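Local coordinates for inositol monophosphatase family protein (PDB 4I3Y) that probably hydrolyses inositol monophosphates to inositol and phosphate with the help of magnesium, an activity that lithium inhibits, at residues N88-M93 with I238-G243; W214-Q219 with L228-L233; G189-D194 with H206-P211. All blocks are in the same frame, centred on the assembly; numbering follows the deposited sequence.

Overall arrangement
Followed from the N terminus, the first of the contact segments is on strand 89-97 of the seven-stranded sheet. Interaction 1 starts there and closes a loop of 144 residues when 238-243, between strands 229-232 and 246-249, returns to that strand. The other two contacts fall within this loop and follow one another without crossing. Interaction 3 comes first, closing a short excursion from helix 191-200 to strand 205-208; interaction 2 then joins 214-219 to strand 229-232. Strands 205-208 and 229-232 belong to the five-stranded sheet, so interactions 2 and 3, centres 9 Å apart, lay helical segments against it, whereas interaction 1 connects its 238-243 loop to the larger sheet. Interaction 2 touches both others.

Interaction 1 of 3, residues N88-M93 with I238-G243; sequences NHLWIM and IDHLKG
Leu90 and Leu241 make the apolar contact of this junction: Leu90 CD2 meets Leu241 CD1 at 3.6 Å, methyl against methyl. The Leu90 branch is carried across by a CG that stands opposite the backbone N (chi1 178°), on a strand residue whose CB already points toward the loop. Ile92, two residues on along the same strand face, meets His240.

Ile92 CD1 lies 3.5 Å from His240 O and 4.0 Å from His240 CD2, approaching the imidazole at its edge, near the ring plane. Leu90 CD2 also lies at that edge. The ring also stacks with Phe116, and ND1 shares a hydrogen bond with a bound glycerol, probably from the crystallisation liquor.

No hydrogen bond crosses between the segments; the polar order is internal to the loop. Leu241 N donates to Asp239 OD1 (2.9 Å), reaching it from 53° out of the carboxylate plane, and Lys242 N bonds to Asp239 O (3.0 Å). The first bond makes an Asx turn; the second closes the type I beta turn from Asp239 to Lys242, whose central residues, His240 and Leu241, pack on strand 89-97 of the seven-stranded sheet.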
loop_
_atom_site.group_PDB
_atom_site.type_symbol
_atom_site.label_atom_id
_atom_site.label_comp_id
_atom_site.label_asym_id
_atom_site.label_seq_id
_atom_site.Cartn_x
_atom_site.Cartn_y
_atom_site.Cartn_z
ATOM N N ASN A 88 35.246 10.787 2.729
ATOM C CA ASN A 88 35.469 9.914 3.894
ATOM C C ASN A 88 34.160 9.618 4.636
ATOM O O ASN A 88 33.824 8.455 4.907
ATOM C CB ASN A 88 36.567 10.485 4.841
ATOM C CG ASN A 88 37.983 10.084 4.391
ATOM O OD1 ASN A 88 38.907 10.875 4.445
ATOM N ND2 ASN A 88 38.137 8.850 3.926
ATOM N N HIS A 89 33.441 10.695 4.914
ATOM C CA HIS A 89 32.163 10.679 5.665
ATOM C C HIS A 89 31.048 11.220 4.791
ATOM O O HIS A 89 30.965 12.410 4.547
ATOM C CB HIS A 89 32.287 11.498 6.969
ATOM C CG HIS A 89 33.357 10.987 7.883
ATOM N ND1 HIS A 89 33.263 9.772 8.532
ATOM C CD2 HIS A 89 34.561 11.506 8.224
ATOM C CE1 HIS A 89 34.348 9.578 9.263
ATOM N NE2 HIS A 89 35.148 10.618 9.098
ATOM N N LEU A 90 30.174 10.335 4.324
ATOM C CA LEU A 90 29.129 10.789 3.416
ATOM C C LEU A 90 27.742 10.319 3.834
ATOM O O LEU A 90 27.533 9.117 4.071
ATOM C CB LEU A 90 29.379 10.206 2.047
ATOM C CG LEU A 90 28.275 10.594 1.044
ATOM C CD1 LEU A 90 28.122 12.063 0.730
ATOM C CD2 LEU A 90 28.471 9.765 -0.206
ATOM N N TRP A 91 26.830 11.272 3.894
ATOM C CA TRP A 91 25.406 11.026 4.111
ATOM C C TRP A 91 24.631 11.141 2.786
ATOM O O TRP A 91 24.757 12.138 2.083
ATOM C CB TRP A 91 24.839 12.036 5.125
ATOM C CG TRP A 91 25.403 11.739 6.509
ATOM C CD1 TRP A 91 26.612 12.172 7.013
ATOM C CD2 TRP A 91 24.841 10.864 7.512
ATOM N NE1 TRP A 91 26.820 11.651 8.302
ATOM C CE2 TRP A 91 25.750 10.859 8.632
ATOM C CE3 TRP A 91 23.656 10.130 7.595
ATOM C CZ2 TRP A 91 25.498 10.135 9.824
ATOM C CZ3 TRP A 91 23.395 9.403 8.763
ATOM C CH2 TRP A 91 24.334 9.399 9.871
ATOM N N ILE A 92 23.813 10.134 2.465
ATOM C CA ILE A 92 22.919 10.320 1.323
ATOM C C ILE A 92 21.495 10.468 1.860
ATOM O O ILE A 92 21.071 9.709 2.761
ATOM C CB ILE A 92 23.021 9.176 0.340
ATOM C CG1 ILE A 92 24.469 9.057 -0.150
ATOM C CG2 ILE A 92 21.995 9.387 -0.795
ATOM C CD1 ILE A 92 24.659 8.061 -1.296
ATOM N N MET A 93 20.779 11.499 1.402
ATOM C CA MET A 93 19.415 11.724 1.933
ATOM C C MET A 93 18.337 11.902 0.884
ATOM O O MET A 93 18.460 12.755 -0.002
ATOM C CB MET A 93 19.349 12.952 2.841
ATOM C CG MET A 93 17.969 13.236 3.443
ATOM S SD MET A 93 17.942 14.797 4.377
ATOM C CE MET A 93 16.848 14.322 5.697
ATOM N N ILE A 238 25.846 -2.070 -7.479
ATOM C CA ILE A 238 25.428 -0.726 -7.798
ATOM C C ILE A 238 26.357 0.260 -7.164
ATOM O O ILE A 238 26.704 0.148 -5.979
ATOM C CB ILE A 238 24.000 -0.442 -7.225
ATOM C CG1 ILE A 238 23.011 -1.520 -7.707
ATOM C CG2 ILE A 238 23.549 0.972 -7.551
ATOM C CD1 ILE A 238 21.827 -1.729 -6.795
ATOM N N ASP A 239 26.719 1.278 -7.929
ATOM C CA ASP A 239 27.428 2.389 -7.353
ATOM C C ASP A 239 26.465 3.235 -6.495
ATOM O O ASP A 239 25.570 3.905 -7.018
ATOM C CB ASP A 239 27.941 3.243 -8.507
ATOM C CG ASP A 239 28.944 4.292 -8.063
ATOM O OD1 ASP A 239 29.093 4.609 -6.844
ATOM O OD2 ASP A 239 29.545 4.857 -8.976
ATOM N N HIS A 240 26.687 3.287 -5.188
ATOM C CA HIS A 240 25.810 4.140 -4.338
ATOM C C HIS A 240 25.906 5.611 -4.697
ATOM O O HIS A 240 25.029 6.420 -4.353
ATOM C CB HIS A 240 26.122 3.952 -2.843
ATOM C CG HIS A 240 27.473 4.495 -2.427
ATOM N ND1 HIS A 240 28.653 3.828 -2.664
ATOM C CD2 HIS A 240 27.816 5.638 -1.782
ATOM C CE1 HIS A 240 29.671 4.539 -2.194
ATOM N NE2 HIS A 240 29.186 5.632 -1.623
ATOM N N LEU A 241 27.000 6.014 -5.323
ATOM C CA LEU A 241 27.129 7.441 -5.724
ATOM C C LEU A 241 26.289 7.806 -6.948
ATOM O O LEU A 241 25.950 8.954 -7.169
ATOM C CB LEU A 241 28.600 7.769 -5.984
ATOM C CG LEU A 241 29.498 8.416 -4.927
ATOM C CD1 LEU A 241 28.992 8.280 -3.490
ATOM C CD2 LEU A 241 30.961 7.999 -5.077
ATOM N N LYS A 242 25.941 6.832 -7.759
ATOM C CA LYS A 242 25.205 7.121 -9.022
ATOM C C LYS A 242 23.906 6.340 -9.136
ATOM O O LYS A 242 23.689 5.318 -8.487
ATOM C CB LYS A 242 26.079 6.787 -10.233
ATOM C CG LYS A 242 27.481 7.319 -10.154
ATOM C CD LYS A 242 27.412 8.833 -10.080
ATOM C CE LYS A 242 28.785 9.495 -10.205
ATOM N NZ LYS A 242 28.589 10.893 -10.718
ATOM N N GLY A 243 23.003 6.757 -9.967
ATOM C CA GLY A 243 21.908 5.752 -10.208
ATOM C C GLY A 243 22.393 4.300 -10.470
ATOM O O GLY A 243 23.576 4.063 -10.633
#

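Interaction 2 of 3, residues W214-Q219 with L228-L233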
loop_
_atom_site.group_PDB
_atom_site.type_symbol
_atom_site.label_atom_id
_atom_site.label_comp_id
_atom_site.label_asym_id
_atom_site.label_seq_id
_atom_site.Cartn_x
_atom_site.Cartn_y
_atom_site.Cartn_z
ATOM N N TRP A 214 19.680 8.655 -3.826
ATOM C CA TRP A 214 18.937 8.847 -2.565
ATOM C C TRP A 214 17.710 7.906 -2.449
ATOM O O TRP A 214 17.332 7.575 -1.342
ATOM C CB TRP A 214 18.543 10.322 -2.375
ATOM C CG TRP A 214 17.984 10.940 -3.643
ATOM C CD1 TRP A 214 16.714 10.769 -4.135
ATOM C CD2 TRP A 214 18.681 11.759 -4.602
ATOM N NE1 TRP A 214 16.569 11.460 -5.311
ATOM C CE2 TRP A 214 17.750 12.096 -5.614
ATOM C CE3 TRP A 214 19.982 12.287 -4.670
ATOM C CZ2 TRP A 214 18.072 12.929 -6.717
ATOM C CZ3 TRP A 214 20.316 13.108 -5.781
ATOM C CH2 TRP A 214 19.374 13.417 -6.786
ATOM N N ASP A 215 17.113 7.476 -3.578
ATOM C CA ASP A 215 15.949 6.532 -3.513
ATOM C C ASP A 215 16.346 5.136 -3.000
ATOM O O ASP A 215 15.495 4.386 -2.503
ATOM C CB ASP A 215 15.283 6.343 -4.896
ATOM C CG ASP A 215 14.834 7.629 -5.522
ATOM O OD1 ASP A 215 14.124 8.460 -4.888
ATOM O OD2 ASP A 215 15.211 7.798 -6.709
ATOM N N ILE A 216 17.623 4.774 -3.155
ATOM C CA ILE A 216 18.125 3.441 -2.782
ATOM C C ILE A 216 19.215 3.394 -1.703
ATOM O O ILE A 216 19.720 2.318 -1.381
ATOM C CB ILE A 216 18.604 2.656 -4.038
ATOM C CG1 ILE A 216 19.766 3.376 -4.801
ATOM C CG2 ILE A 216 17.417 2.487 -4.997
ATOM C CD1 ILE A 216 20.482 2.428 -5.767
ATOM N N ALA A 217 19.585 4.557 -1.158
ATOM C CA ALA A 217 20.851 4.669 -0.410
ATOM C C ALA A 217 20.850 3.825 0.868
ATOM O O ALA A 217 21.845 3.187 1.177
ATOM C CB ALA A 217 21.143 6.143 -0.091
ATOM N N ALA A 218 19.734 3.789 1.593
ATOM C CA ALA A 218 19.670 3.037 2.856
ATOM C C ALA A 218 19.613 1.526 2.656
ATOM O O ALA A 218 20.040 0.750 3.532
ATOM C CB ALA A 218 18.423 3.472 3.623
ATOM N N GLN A 219 19.036 1.119 1.524
ATOM C CA GLN A 219 18.733 -0.256 1.264
ATOM C C GLN A 219 19.977 -1.172 1.187
ATOM O O GLN A 219 19.881 -2.383 1.522
ATOM C CB GLN A 219 17.900 -0.383 -0.020
ATOM C CG GLN A 219 16.463 0.130 0.087
ATOM C CD GLN A 219 16.310 1.585 -0.292
ATOM O OE1 GLN A 219 17.046 2.467 0.216
ATOM N NE2 GLN A 219 15.288 1.885 -1.107
ATOM N N LEU A 228 19.580 -10.137 1.624
ATOM C CA LEU A 228 18.757 -9.867 0.417
ATOM C C LEU A 228 19.678 -9.667 -0.737
ATOM O O LEU A 228 20.809 -9.273 -0.498
ATOM C CB LEU A 228 17.956 -8.555 0.593
ATOM C CG LEU A 228 17.105 -8.422 1.881
ATOM C CD1 LEU A 228 16.411 -7.078 1.946
ATOM C CD2 LEU A 228 16.105 -9.576 2.046
ATOM N N LYS A 229 19.214 -9.889 -1.976
ATOM C CA LYS A 229 19.975 -9.515 -3.161
ATOM C C LYS A 229 19.592 -8.115 -3.566
ATOM O O LYS A 229 18.381 -7.824 -3.706
ATOM C CB LYS A 229 19.688 -10.465 -4.344
ATOM C CG LYS A 229 19.981 -11.910 -4.042
ATOM C CD LYS A 229 21.467 -12.133 -3.808
ATOM C CE LYS A 229 21.806 -13.608 -3.670
ATOM N NZ LYS A 229 23.213 -13.777 -3.194
ATOM N N MET A 230 20.585 -7.236 -3.704
ATOM C CA MET A 230 20.336 -5.908 -4.224
ATOM C C MET A 230 21.381 -5.650 -5.276
ATOM O O MET A 230 22.584 -5.615 -4.960
ATOM C CB MET A 230 20.388 -4.861 -3.137
ATOM C CG MET A 230 20.277 -3.417 -3.637
ATOM S SD MET A 230 20.210 -2.255 -2.219
ATOM C CE MET A 230 20.408 -0.732 -3.106
ATOM N N THR A 231 20.928 -5.547 -6.532
ATOM C CA THR A 231 21.835 -5.528 -7.693
ATOM C C THR A 231 21.294 -4.607 -8.803
ATOM O O THR A 231 20.143 -4.114 -8.775
ATOM C CB THR A 231 21.984 -6.953 -8.302
ATOM O OG1 THR A 231 20.749 -7.364 -8.928
ATOM C CG2 THR A 231 22.368 -7.981 -7.258
ATOM N N THR A 232 22.125 -4.364 -9.796
ATOM C CA THR A 232 21.649 -3.729 -11.007
ATOM C C THR A 232 20.807 -4.819 -11.736
ATOM O O THR A 232 20.794 -6.002 -11.353
ATOM C CB THR A 232 22.823 -3.334 -11.913
ATOM O OG1 THR A 232 23.379 -4.537 -12.432
ATOM C CG2 THR A 232 23.902 -2.569 -11.123
ATOM N N LEU A 233 20.092 -4.435 -12.776
ATOM C CA LEU A 233 19.200 -5.384 -13.409
ATOM C C LEU A 233 20.023 -6.335 -14.319
ATOM O O LEU A 233 19.488 -7.294 -14.909
ATOM C CB LEU A 233 18.076 -4.657 -14.129
ATOM C CG LEU A 233 17.169 -3.802 -13.242
ATOM C CD1 LEU A 233 16.153 -3.043 -14.091
ATOM C CD2 LEU A 233 16.425 -4.606 -12.193
#
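Met230 reaches across to Ile216 and Gln219 and supplies the side chain on which the contact rests. Ahead of it in the chain, Lys229 pairs through its backbone with Ser249, as Thr231 does with Ile247 just after it, so that Met230 is carried on a strand bonded to strand 246-249. At Met230 all three side-chain torsions are near 180° (chi1 174°), which gives a straight chain long enough to bring its sulfur and terminal methyl to the helical segment. Met230 SD lies 3.7 Å from Gln219 CB and 3.6 Å from Gln219 C. Beyond the sulfur, Met230 CE sits 3.6 Å from Ile216 O and 3.9 Å from Ile216 CB, the two side chains crossing at a slant.

Met230 therefore joins strand 229-232, outermost in the five-stranded sheet within this chain, to the junction of helices 213-216 and 219-225. Phe246 of the adjacent antiparallel strand touches both Met230 and Ile216. Whereas the start of the Gln219 side chain faces the sulfur, a bend at chi2 (91°) turns its amide away. Gln219 NE2 then donates to Asp215 O at 2.9 Å, in the carbonyl plane and on a lone pair, and also bonds Ser195.

Further along the strand, Thr231 OG1 hydrogen-bonds Thr232 O at 2.8 Å.

Interaction 3 of 3, residues G189-D194 with H206-P211; sequences GACGLD and HINTNP
Asp194 lays its CB over one face of the His206 imidazole, a CH-pi contact that packs the first turn of helix 191-200, with Ala190 at the N-cap position, against strand 205-208 of the five-stranded sheet. This is the tight part. Asp194 CB stands 3.5 Å from the His206 ring centroid and only 16° off the ring normal, and its nearest ring atom is His206 ND1 at 3.4 Å. Chi1 (-77°) sets CG opposite the Asp194 carbonyl carbon, and the twist about the next bond leaves the carboxylate almost parallel to the imidazole, the planes 9° apart.

The carboxylate and the imidazole nitrogen do not bond directly: Asp194 OD1 and His206 ND1 are 4.3 Å apart, and Ser164 OG hydrogen-bonds both. OD1 also accepts from Val188 N, while Asp194 OD2 takes Gly189 N on its syn side at 2.9 Å. Backbone donors on both oxygens thus hold the carboxylate in place beyond the rim of the ring, with CB over its face.

Packing is looser toward Cys191 and Asn208. Cys191 SG comes to the edge of the His206 ring, 4.9 Å from the centroid, and its separation from Asn208 ND2 is 4.4 Å. A bound glycerol, hydrogen-bonded to Cys191 N and Gly189 O, occupies the neighbourhood of this helix start. Past the strand, the chain runs to exposed Asn210, whose backbone N donates to Asn208 OD1 at 2.9 Å, in the carbonyl plane, closing an Asx turn.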
loop_
_atom_site.group_PDB
_atom_site.type_symbol
_atom_site.label_atom_id
_atom_site.label_comp_id
_atom_site.label_asym_id
_atom_site.label_seq_id
_atom_site.Cartn_x
_atom_site.Cartn_y
_atom_site.Cartn_z
ATOM N N GLY A 189 4.454 2.505 -3.807
ATOM C CA GLY A 189 4.795 3.708 -4.534
ATOM C C GLY A 189 5.846 4.632 -3.925
ATOM O O GLY A 189 6.073 5.760 -4.423
ATOM N N ALA A 190 6.477 4.179 -2.843
ATOM C CA ALA A 190 7.698 4.794 -2.350
ATOM C C ALA A 190 8.813 3.759 -2.396
ATOM O O ALA A 190 8.714 2.740 -1.768
ATOM C CB ALA A 190 7.473 5.310 -0.902
ATOM N N CYS A 191 9.909 4.025 -3.102
ATOM C CA CYS A 191 11.002 3.042 -3.226
ATOM C C CYS A 191 11.434 2.471 -1.873
ATOM O O CYS A 191 11.611 1.273 -1.726
ATOM C CB CYS A 191 12.224 3.653 -3.919
ATOM S SG CYS A 191 13.516 2.445 -4.289
ATOM N N GLY A 192 11.660 3.348 -0.896
ATOM C CA GLY A 192 12.066 2.862 0.403
ATOM C C GLY A 192 11.056 2.000 1.091
ATOM O O GLY A 192 11.420 1.124 1.833
ATOM N N LEU A 193 9.763 2.259 0.890
ATOM C CA LEU A 193 8.751 1.441 1.542
ATOM C C LEU A 193 8.533 0.106 0.831
ATOM O O LEU A 193 8.365 -0.981 1.475
ATOM C CB LEU A 193 7.407 2.219 1.589
ATOM C CG LEU A 193 7.511 3.411 2.590
ATOM C CD1 LEU A 193 6.129 4.057 2.658
ATOM C CD2 LEU A 193 8.018 3.068 4.008
ATOM N N ASP A 194 8.463 0.163 -0.500
ATOM C CA ASP A 194 8.342 -1.073 -1.245
ATOM C C ASP A 194 9.614 -1.907 -0.945
ATOM O O ASP A 194 9.541 -3.161 -0.892
ATOM C CB ASP A 194 8.259 -0.810 -2.771
ATOM C CG ASP A 194 6.893 -0.305 -3.238
ATOM O OD1 ASP A 194 5.926 -1.132 -3.403
ATOM O OD2 ASP A 194 6.832 0.936 -3.531
ATOM N N HIS A 206 11.312 -5.900 -5.332
ATOM C CA HIS A 206 10.902 -4.583 -5.759
ATOM C C HIS A 206 11.887 -4.162 -6.829
ATOM O O HIS A 206 13.124 -4.307 -6.682
ATOM C CB HIS A 206 10.880 -3.503 -4.636
ATOM C CG HIS A 206 10.621 -2.109 -5.155
ATOM N ND1 HIS A 206 9.437 -1.752 -5.765
ATOM C CD2 HIS A 206 11.370 -0.974 -5.112
ATOM C CE1 HIS A 206 9.491 -0.483 -6.137
ATOM N NE2 HIS A 206 10.656 0.013 -5.758
ATOM N N ILE A 207 11.352 -3.647 -7.916
ATOM C CA ILE A 207 12.231 -3.180 -9.030
ATOM C C ILE A 207 11.991 -1.702 -9.222
ATOM O O ILE A 207 10.808 -1.267 -9.177
ATOM C CB ILE A 207 11.795 -3.845 -10.353
ATOM C CG1 ILE A 207 12.052 -5.358 -10.290
ATOM C CG2 ILE A 207 12.452 -3.184 -11.567
ATOM C CD1 ILE A 207 11.131 -6.124 -11.242
ATOM N N ASN A 208 13.073 -0.930 -9.422
ATOM C CA ASN A 208 13.013 0.494 -9.889
ATOM C C ASN A 208 14.079 0.653 -11.024
ATOM O O ASN A 208 15.309 0.518 -10.781
ATOM C CB ASN A 208 13.214 1.539 -8.754
ATOM C CG ASN A 208 13.075 3.010 -9.244
ATOM O OD1 ASN A 208 13.494 3.376 -10.368
ATOM N ND2 ASN A 208 12.523 3.875 -8.372
ATOM N N THR A 209 13.581 0.858 -12.245
ATOM C CA THR A 209 14.450 0.831 -13.443
ATOM C C THR A 209 15.203 2.128 -13.655
ATOM O O THR A 209 15.922 2.263 -14.609
ATOM C CB THR A 209 13.699 0.569 -14.772
ATOM O OG1 THR A 209 12.718 1.599 -14.955
ATOM C CG2 THR A 209 13.058 -0.749 -14.736
ATOM N N ASN A 210 15.015 3.097 -12.783
ATOM C CA ASN A 210 15.775 4.303 -12.897
ATOM C C ASN A 210 15.816 5.112 -11.598
ATOM O O ASN A 210 15.381 6.269 -11.592
ATOM C CB ASN A 210 15.223 5.121 -14.066
ATOM C CG ASN A 210 16.053 6.359 -14.353
ATOM O OD1 ASN A 210 15.507 7.417 -14.728
ATOM N ND2 ASN A 210 17.379 6.251 -14.169
ATOM N N PRO A 211 16.331 4.515 -10.499
ATOM C CA PRO A 211 16.367 5.287 -9.266
ATOM C C PRO A 211 17.548 6.264 -9.187
ATOM O O PRO A 211 18.617 6.007 -9.764
ATOM C CB PRO A 211 16.593 4.217 -8.195
ATOM C CG PRO A 211 17.432 3.174 -8.877
ATOM C CD PRO A 211 16.966 3.188 -10.328
#